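Local atomic coordinates of cobalamin biosynthesis protein CobN (Mycobacterium tuberculosis, PDB entry 7C6O), a protein that serves as the large, catalytic subunit of cobaltochelatase, the enzyme that inserts cobalt into the corrin precursor hydrogenobyrinic acid a,c-diamide during cobalamin biosynthesis. Residues Ala82-Ile87 with Asp158-Thr163; Asp101-Ile104 with Pro109-Leu112; Ile139-Gly144 with Arg150-Phe155; Phe155-Asp158 with Gly164-Phe167. One frame throughout, in Å; residues are numbered along the deposited sequence.

Interaction 1: Ala82-Ile87 with Asp158-Thr163; sequences ASIVVI and DTVLMT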
# COMPACT_ATOMS: atom_id res chain seq x y z
N ALA A 82 54.47 14.16 -2.94
CA ALA A 82 54.24 14.20 -1.50
C ALA A 82 55.52 14.51 -0.74
O ALA A 82 56.60 13.99 -1.06
CB ALA A 82 53.66 12.87 -1.02
N SER A 83 55.40 15.36 0.28
CA SER A 83 56.46 15.57 1.26
C SER A 83 56.30 14.67 2.47
O SER A 83 57.30 14.30 3.10
CB SER A 83 56.48 17.03 1.72
OG SER A 83 56.63 17.91 0.63
N ILE A 84 55.06 14.33 2.82
CA ILE A 84 54.73 13.39 3.89
C ILE A 84 53.58 12.53 3.39
O ILE A 84 52.69 13.02 2.68
CB ILE A 84 54.34 14.12 5.19
CG1 ILE A 84 55.41 15.13 5.61
CG2 ILE A 84 54.11 13.11 6.32
CD1 ILE A 84 55.01 15.95 6.82
N VAL A 85 53.58 11.26 3.77
CA VAL A 85 52.51 10.34 3.43
C VAL A 85 51.90 9.80 4.72
O VAL A 85 52.61 9.47 5.66
CB VAL A 85 53.00 9.17 2.54
CG1 VAL A 85 51.81 8.36 2.03
CG2 VAL A 85 53.83 9.70 1.39
N VAL A 86 50.57 9.73 4.74
CA VAL A 86 49.82 9.15 5.85
C VAL A 86 48.94 8.05 5.29
O VAL A 86 48.20 8.27 4.32
CB VAL A 86 48.96 10.20 6.58
CG1 VAL A 86 48.15 9.55 7.69
CG2 VAL A 86 49.83 11.30 7.12
N ILE A 87 49.01 6.86 5.89
CA ILE A 87 48.22 5.71 5.48
C ILE A 87 47.37 5.27 6.67
O ILE A 87 47.89 5.06 7.77
CB ILE A 87 49.12 4.55 5.01
CG1 ILE A 87 49.97 4.99 3.81
CG2 ILE A 87 48.28 3.33 4.66
CD1 ILE A 87 50.98 3.95 3.37
N ASP A 158 55.15 20.62 10.93
CA ASP A 158 56.04 21.17 11.95
C ASP A 158 56.88 20.08 12.60
O ASP A 158 58.05 20.31 12.93
CB ASP A 158 55.23 21.92 13.01
CG ASP A 158 54.65 23.22 12.49
OD1 ASP A 158 54.77 23.49 11.27
OD2 ASP A 158 54.08 23.97 13.31
N THR A 159 56.31 18.90 12.81
CA THR A 159 57.04 17.83 13.49
C THR A 159 58.08 17.19 12.59
O THR A 159 59.22 16.98 13.00
CB THR A 159 56.06 16.77 14.01
OG1 THR A 159 55.16 17.36 14.95
CG2 THR A 159 56.81 15.63 14.68
N VAL A 160 57.69 16.88 11.35
CA VAL A 160 58.56 16.13 10.45
C VAL A 160 59.50 17.05 9.67
O VAL A 160 60.69 16.77 9.56
CB VAL A 160 57.70 15.27 9.49
CG1 VAL A 160 58.59 14.53 8.49
CG2 VAL A 160 56.85 14.28 10.29
N LEU A 161 58.97 18.14 9.12
CA LEU A 161 59.77 19.03 8.29
C LEU A 161 60.30 20.24 9.04
O LEU A 161 61.05 21.03 8.45
CB LEU A 161 58.94 19.50 7.09
CG LEU A 161 58.31 18.38 6.27
CD1 LEU A 161 57.33 18.94 5.25
CD2 LEU A 161 59.38 17.55 5.58
N MET A 162 59.92 20.41 10.30
CA MET A 162 60.36 21.52 11.15
C MET A 162 59.95 22.88 10.57
O MET A 162 60.66 23.88 10.71
CB MET A 162 61.87 21.46 11.40
CG MET A 162 62.30 20.13 12.01
SD MET A 162 63.99 20.12 12.65
CE MET A 162 63.81 21.18 14.08
N THR A 163 58.79 22.92 9.91
CA THR A 163 58.14 24.17 9.57
C THR A 163 57.59 24.83 10.84
O THR A 163 57.70 24.30 11.95
CB THR A 163 57.03 23.94 8.55
OG1 THR A 163 56.09 22.99 9.06
CG2 THR A 163 57.61 23.43 7.23

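Interaction 2: Asp101-Ile104 with Pro109-Leu112; sequences DTVI and PAVL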
# COMPACT_ATOMS: atom_id res chain seq x y z
N ASP A 101 54.75 -1.21 1.57
CA ASP A 101 56.15 -1.44 1.22
C ASP A 101 56.62 -0.45 0.16
O ASP A 101 57.77 0.02 0.21
CB ASP A 101 56.35 -2.87 0.72
CG ASP A 101 56.25 -3.89 1.84
OD1 ASP A 101 56.39 -3.50 3.02
OD2 ASP A 101 56.05 -5.09 1.54
N THR A 102 55.75 -0.11 -0.80
CA THR A 102 56.13 0.84 -1.84
C THR A 102 56.38 2.23 -1.25
O THR A 102 57.35 2.90 -1.61
CB THR A 102 55.04 0.90 -2.91
OG1 THR A 102 54.95 -0.36 -3.57
CG2 THR A 102 55.34 1.99 -3.93
N VAL A 103 55.51 2.67 -0.34
CA VAL A 103 55.69 3.99 0.28
C VAL A 103 56.98 4.04 1.07
O VAL A 103 57.77 4.98 0.96
CB VAL A 103 54.47 4.33 1.15
CG1 VAL A 103 54.71 5.61 1.93
CG2 VAL A 103 53.23 4.45 0.29
N ILE A 104 57.23 3.00 1.88
CA ILE A 104 58.43 2.99 2.73
C ILE A 104 59.69 2.95 1.87
O ILE A 104 60.67 3.64 2.16
CB ILE A 104 58.36 1.80 3.71
CG1 ILE A 104 57.28 2.06 4.76
CG2 ILE A 104 59.71 1.56 4.36
CD1 ILE A 104 57.04 0.90 5.69
N PRO A 109 58.86 10.41 4.19
CA PRO A 109 58.42 10.10 5.55
C PRO A 109 56.99 9.61 5.57
O PRO A 109 56.08 10.24 5.02
CB PRO A 109 58.57 11.44 6.28
CG PRO A 109 59.65 12.16 5.52
CD PRO A 109 59.46 11.76 4.09
N ALA A 110 56.78 8.45 6.20
CA ALA A 110 55.51 7.74 6.14
C ALA A 110 54.94 7.57 7.54
O ALA A 110 55.62 7.10 8.45
CB ALA A 110 55.68 6.37 5.47
N VAL A 111 53.68 7.96 7.70
CA VAL A 111 52.94 7.82 8.95
C VAL A 111 51.89 6.74 8.73
O VAL A 111 50.99 6.90 7.90
CB VAL A 111 52.29 9.15 9.37
CG1 VAL A 111 51.76 9.06 10.80
CG2 VAL A 111 53.28 10.30 9.23
N LEU A 112 52.00 5.64 9.47
CA LEU A 112 51.10 4.50 9.32
C LEU A 112 50.23 4.38 10.56
O LEU A 112 50.75 4.21 11.67
CB LEU A 112 51.90 3.20 9.11
CG LEU A 112 53.02 3.22 8.08
CD1 LEU A 112 53.75 1.88 8.09
CD2 LEU A 112 52.48 3.53 6.69

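Interaction 3: Ile139-Gly144 with Arg150-Phe155; sequences IYLAHG and RELHAF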
# COMPACT_ATOMS: atom_id res chain seq x y z
N ILE A 139 45.49 9.63 16.73
CA ILE A 139 44.43 10.27 17.51
C ILE A 139 43.71 11.32 16.68
O ILE A 139 42.48 11.41 16.70
CB ILE A 139 45.02 10.86 18.80
CG1 ILE A 139 45.61 9.74 19.67
CG2 ILE A 139 43.96 11.64 19.57
CD1 ILE A 139 46.32 10.22 20.92
N TYR A 140 44.46 12.14 15.93
CA TYR A 140 43.84 13.13 15.05
C TYR A 140 42.81 12.47 14.13
O TYR A 140 41.70 12.98 13.96
CB TYR A 140 44.90 13.83 14.20
CG TYR A 140 45.60 15.02 14.83
CD1 TYR A 140 44.91 16.20 15.10
CD2 TYR A 140 46.95 14.97 15.12
CE1 TYR A 140 45.56 17.29 15.66
CE2 TYR A 140 47.61 16.06 15.68
CZ TYR A 140 46.91 17.21 15.94
OH TYR A 140 47.57 18.28 16.50
N LEU A 141 43.18 11.34 13.53
CA LEU A 141 42.31 10.69 12.56
C LEU A 141 41.21 9.88 13.24
O LEU A 141 40.11 9.77 12.69
CB LEU A 141 43.15 9.80 11.64
CG LEU A 141 44.07 10.60 10.71
CD1 LEU A 141 45.18 9.74 10.13
CD2 LEU A 141 43.25 11.23 9.59
N ALA A 142 41.48 9.30 14.41
CA ALA A 142 40.45 8.56 15.13
C ALA A 142 39.30 9.48 15.53
O ALA A 142 38.13 9.14 15.34
CB ALA A 142 41.04 7.88 16.36
N HIS A 143 39.62 10.65 16.07
CA HIS A 143 38.57 11.63 16.36
C HIS A 143 37.97 12.19 15.07
O HIS A 143 36.75 12.35 14.97
CB HIS A 143 39.12 12.77 17.22
CG HIS A 143 39.40 12.37 18.64
ND1 HIS A 143 38.47 11.73 19.42
CD2 HIS A 143 40.50 12.53 19.41
CE1 HIS A 143 38.98 11.51 20.62
NE2 HIS A 143 40.22 11.98 20.64
N GLY A 144 38.82 12.49 14.09
CA GLY A 144 38.35 12.95 12.80
C GLY A 144 37.75 14.35 12.85
O GLY A 144 37.91 15.11 13.81
N ARG A 150 42.69 19.53 9.56
CA ARG A 150 43.45 20.75 9.32
C ARG A 150 44.66 20.83 10.24
O ARG A 150 45.78 21.12 9.79
CB ARG A 150 42.55 21.97 9.49
CG ARG A 150 43.28 23.30 9.34
CD ARG A 150 42.32 24.49 9.37
NE ARG A 150 41.17 24.26 10.24
CZ ARG A 150 39.93 24.09 9.80
NH1 ARG A 150 39.66 24.13 8.50
NH2 ARG A 150 38.95 23.88 10.67
N GLU A 151 44.47 20.57 11.53
CA GLU A 151 45.58 20.62 12.47
C GLU A 151 46.56 19.47 12.24
O GLU A 151 47.76 19.64 12.48
CB GLU A 151 45.07 20.61 13.91
CG GLU A 151 44.16 21.79 14.24
CD GLU A 151 44.84 23.13 14.01
OE1 GLU A 151 45.97 23.33 14.50
OE2 GLU A 151 44.24 23.99 13.32
N LEU A 152 46.07 18.31 11.78
CA LEU A 152 46.97 17.20 11.49
C LEU A 152 48.02 17.59 10.45
O LEU A 152 49.20 17.27 10.60
CB LEU A 152 46.18 15.99 11.00
CG LEU A 152 47.03 14.81 10.50
CD1 LEU A 152 47.83 14.18 11.65
CD2 LEU A 152 46.16 13.77 9.80
N HIS A 153 47.59 18.30 9.40
CA HIS A 153 48.53 18.73 8.37
C HIS A 153 49.63 19.60 8.97
O HIS A 153 50.82 19.40 8.69
CB HIS A 153 47.78 19.49 7.28
CG HIS A 153 48.60 19.78 6.06
ND1 HIS A 153 49.65 20.67 6.07
CD2 HIS A 153 48.52 19.30 4.80
CE1 HIS A 153 50.19 20.72 4.86
NE2 HIS A 153 49.52 19.90 4.07
N ALA A 154 49.25 20.56 9.81
CA ALA A 154 50.24 21.44 10.42
C ALA A 154 51.10 20.69 11.44
O ALA A 154 52.31 20.92 11.52
CB ALA A 154 49.54 22.63 11.09
N PHE A 155 50.49 19.79 12.21
CA PHE A 155 51.25 18.99 13.16
C PHE A 155 52.34 18.19 12.45
O PHE A 155 53.49 18.15 12.90
CB PHE A 155 50.32 18.06 13.94
CG PHE A 155 51.05 16.99 14.71
CD1 PHE A 155 51.69 17.29 15.91
CD2 PHE A 155 51.11 15.69 14.24
CE1 PHE A 155 52.36 16.32 16.62
CE2 PHE A 155 51.78 14.71 14.94
CZ PHE A 155 52.41 15.02 16.13

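Interaction 4: Phe155-Asp158 with Gly164-Phe167; sequences FLCD and GFGF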
# COMPACT_ATOMS: atom_id res chain seq x y z
N PHE A 155 50.49 19.79 12.21
CA PHE A 155 51.25 18.99 13.16
C PHE A 155 52.34 18.19 12.45
O PHE A 155 53.49 18.15 12.90
CB PHE A 155 50.32 18.06 13.94
CG PHE A 155 51.05 16.99 14.71
CD1 PHE A 155 51.69 17.29 15.91
CD2 PHE A 155 51.11 15.69 14.24
CE1 PHE A 155 52.36 16.32 16.62
CE2 PHE A 155 51.78 14.71 14.94
CZ PHE A 155 52.41 15.02 16.13
N LEU A 156 51.98 17.55 11.34
CA LEU A 156 52.95 16.71 10.64
C LEU A 156 54.05 17.55 10.00
O LEU A 156 55.23 17.19 10.06
CB LEU A 156 52.25 15.86 9.59
CG LEU A 156 51.35 14.78 10.17
CD1 LEU A 156 50.58 14.10 9.06
CD2 LEU A 156 52.19 13.78 10.95
N CYS A 157 53.68 18.68 9.38
CA CYS A 157 54.68 19.55 8.78
C CYS A 157 55.66 20.07 9.82
O CYS A 157 56.88 19.98 9.63
CB CYS A 157 53.99 20.71 8.06
SG CYS A 157 53.16 20.25 6.53
N ASP A 158 55.15 20.62 10.93
CA ASP A 158 56.04 21.17 11.95
C ASP A 158 56.88 20.08 12.60
O ASP A 158 58.05 20.31 12.93
CB ASP A 158 55.23 21.92 13.01
CG ASP A 158 54.65 23.22 12.49
OD1 ASP A 158 54.77 23.49 11.27
OD2 ASP A 158 54.08 23.97 13.31
N GLY A 164 56.96 25.99 10.66
CA GLY A 164 56.47 26.73 11.81
C GLY A 164 55.04 27.20 11.68
O GLY A 164 54.72 28.34 12.03
N PHE A 165 54.16 26.33 11.18
CA PHE A 165 52.75 26.70 11.05
C PHE A 165 52.09 26.86 12.41
O PHE A 165 51.20 27.71 12.57
CB PHE A 165 51.99 25.66 10.23
CG PHE A 165 52.41 25.59 8.79
CD1 PHE A 165 51.86 26.45 7.85
CD2 PHE A 165 53.34 24.66 8.37
CE1 PHE A 165 52.24 26.39 6.53
CE2 PHE A 165 53.73 24.60 7.04
CZ PHE A 165 53.18 25.46 6.12
N GLY A 166 52.50 26.07 13.40
CA GLY A 166 51.78 26.01 14.65
C GLY A 166 50.57 25.10 14.52
O GLY A 166 49.99 24.99 13.44
N PHE A 167 50.17 24.45 15.62
CA PHE A 167 49.07 23.51 15.55
C PHE A 167 48.41 23.39 16.92
O PHE A 167 49.03 23.64 17.96
CB PHE A 167 49.54 22.13 15.07
CG PHE A 167 50.67 21.55 15.88
CD1 PHE A 167 50.41 20.84 17.05
CD2 PHE A 167 51.98 21.71 15.47
CE1 PHE A 167 51.44 20.31 17.79
CE2 PHE A 167 53.02 21.17 16.22
CZ PHE A 167 52.75 20.47 17.38

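Interaction 1: Ala82-Ile87 with Asp158-Thr163
I84, at the start of strand 84-89, pushes its terminal methyl against V160 and L161 in the last turn of helix 146-161. In this tight part, I84 CD1 stands 3.9 Å from V160 CB and 4.1 Å from L161 CD1, the side chains meeting end on. The reach comes from the isoleucine torsions: CG1 lies beside the backbone N, opposite the carbonyl carbon (chi1 -53°), and chi2 is extended at 175°, which carries CD1 straight out to the helix. I84 is buried, and its side chain also touches L156 one turn back and V111 of the neighbouring strand.

The looser side begins at S83, where only the CB takes part, 4.1 Å from L161 CD1. V160 and L161 are themselves partly exposed, resting on P109 and P40, and both touch a crystal neighbour. Just past them the helix gives out: M162 takes positive phi, and the chain turns so that T163 OG1 donates a hydrogen bond to D158 OD1 (2.6 Å), on the lone pair facing away from OD2.

No hydrogen bond crosses between the two segments: the strand spends its backbone bonds on its sheet neighbours (I84 and V86 with L43, V85 with V111). The contact between them is hydrocarbon only, so it depends on shape and on burial of apolar surface rather than on bond direction.

Interaction 2: Asp101-Ile104 with Pro109-Leu112
V103 and I104 belong to the helix of a beta-alpha-beta crossover, strand 84-89, helix 97-105, strand 110-114, and they pack down onto A110 and L112 of its second strand. The two strands are neighbours in a four-stranded parallel sheet of order 2-1-3-4, as in flavodoxin-like alpha/beta folds. Strand alternation decides who takes part: A110 and L112 point to this helix, whereas V111 points to the other face of the sheet, where A134, A137 and L156 receive it.

The closest approach is V103 CG1 to A110 CB, 3.7 Å. CG1 lies opposite the backbone N of V103 (chi1 173°), which directs this branch at the small alanine methyl. V103 also touches V85 and I87 of the first strand and L79 of helix 72-79, so it sits over both strands of the crossover. I104 starts off across the sheet rather than into it, but its extended chain brings CD1 to 4.2 Å from L112 CD1, the two side chains crossing at about a right angle. The L112 side chain lies about 8 Å from the sodium ion and is not a ligand, but its backbone N is hydrogen-bonded to OG of S127, a residue of that site.

Interaction 3: Ile139-Gly144 with Arg150-Phe155
Y140 is the bump here, and L152 with its neighbours on helix 146-161 makes the hollow. The phenol ring lies flat over the backbone of L152, whose CA sits 4.1 Å from the ring centroid, almost straight above it in a CH-pi contact, with L152 CB over the same face. L152 CD1 then reaches up to the root of the ring, 3.7 Å from Y140 CD2. The far rim is flanked by E151 CB, 3.8 Å from Y140 CE1, and by F155 CG, 3.7 Å from Y140 CE2. The Y140 and F155 rings meet obliquely, their planes at 45° and their centroids 5.5 Å apart.

The two segments belong to an antiparallel helical hairpin, helices 131-143 and 146-161 joined by a very short link; the axes of the short pieces 139-143 and 150-155 run at 171° and approach to 10.0 Å. G144 ends the first helix with positive phi. In L152, CG lies opposite the backbone N (chi1 173°), which swings the fork toward helix 131-143, so that CD1 meets Y140 while CD2 stands 3.9 Å from L141 CD2, the two leucines crossing at about a right angle. L141 also touches V86, so it reaches from the hairpin to the sheet.

The polar ends are met by the following loop. E151 bends at chi2, leading its carboxylate away from the tyrosine, and OE1 bonds to T168 N while Y140 OH bonds to T168 O, so one residue of that loop pairs with both.

Interaction 4: Phe155-Asp158 with Gly164-Phe167
The F167 ring lies over the start of segment 155-158, with F155 beneath one face. F155 turns its edge to that face in a T-shaped pair, planes at 88° and centroids 5.2 Å apart. The meeting point is off-centre: F155 CD1 sits under the rim, 3.6 Å from F167 CE1. F155 CA comes to the same face as a CH-pi donor, 4.0 Å from the F167 centroid. F167 CG lies between its backbone N and carbonyl carbon (chi1 55°), which folds the ring back over F155. At the edge of this ring, near its plane, stands D158 OD2. The F165 ring has D158 OD1 at its own edge, 3.4 Å from F165 CD2, with C157 CB 4.0 Å from that same carbon.

Between the phenylalanines, the D158 carboxylate takes two successive backbone N-H groups. F165 N donates to OD1 (2.9 Å, 151° at the hydrogen) and G166 N to OD2 (2.6 Å), each using the lone pair on the side of the other oxygen. These bonds limit rotation of the carboxylate. With such donors, and T163 OG1 on OD1 besides, the charged form is probably favoured. G166 has positive phi, backbone angles that call for glycine.

This is a loop doubling back along the helix it has just left, its turn pinned by a helix aspartate through both oxygens and its far end packed through the F155-F167 pair.

How the interactions relate
All four contacts sit in the N-terminal alpha/beta region, their centres about 49 to 59 Å from the centre of the chain. Interactions 1 and 2, with centres 11 Å apart, meet on the parallel sheet through neighbouring strands 84-89 and 110-114, and lie on its two opposite faces. Interactions 1, 3 and 4 all use helix 146-161: 4 shares D158 with 1 and F155 with 3, their centres 9 to 12 Å apart. Along the chain, interactions 2 and then 3 are nested inside the loop closed by interaction 1, and interaction 4 overlaps the end of that loop at D158 and closes last, at F167. Helix 146-161 thus ties together sheet, helical hairpin and exit loop.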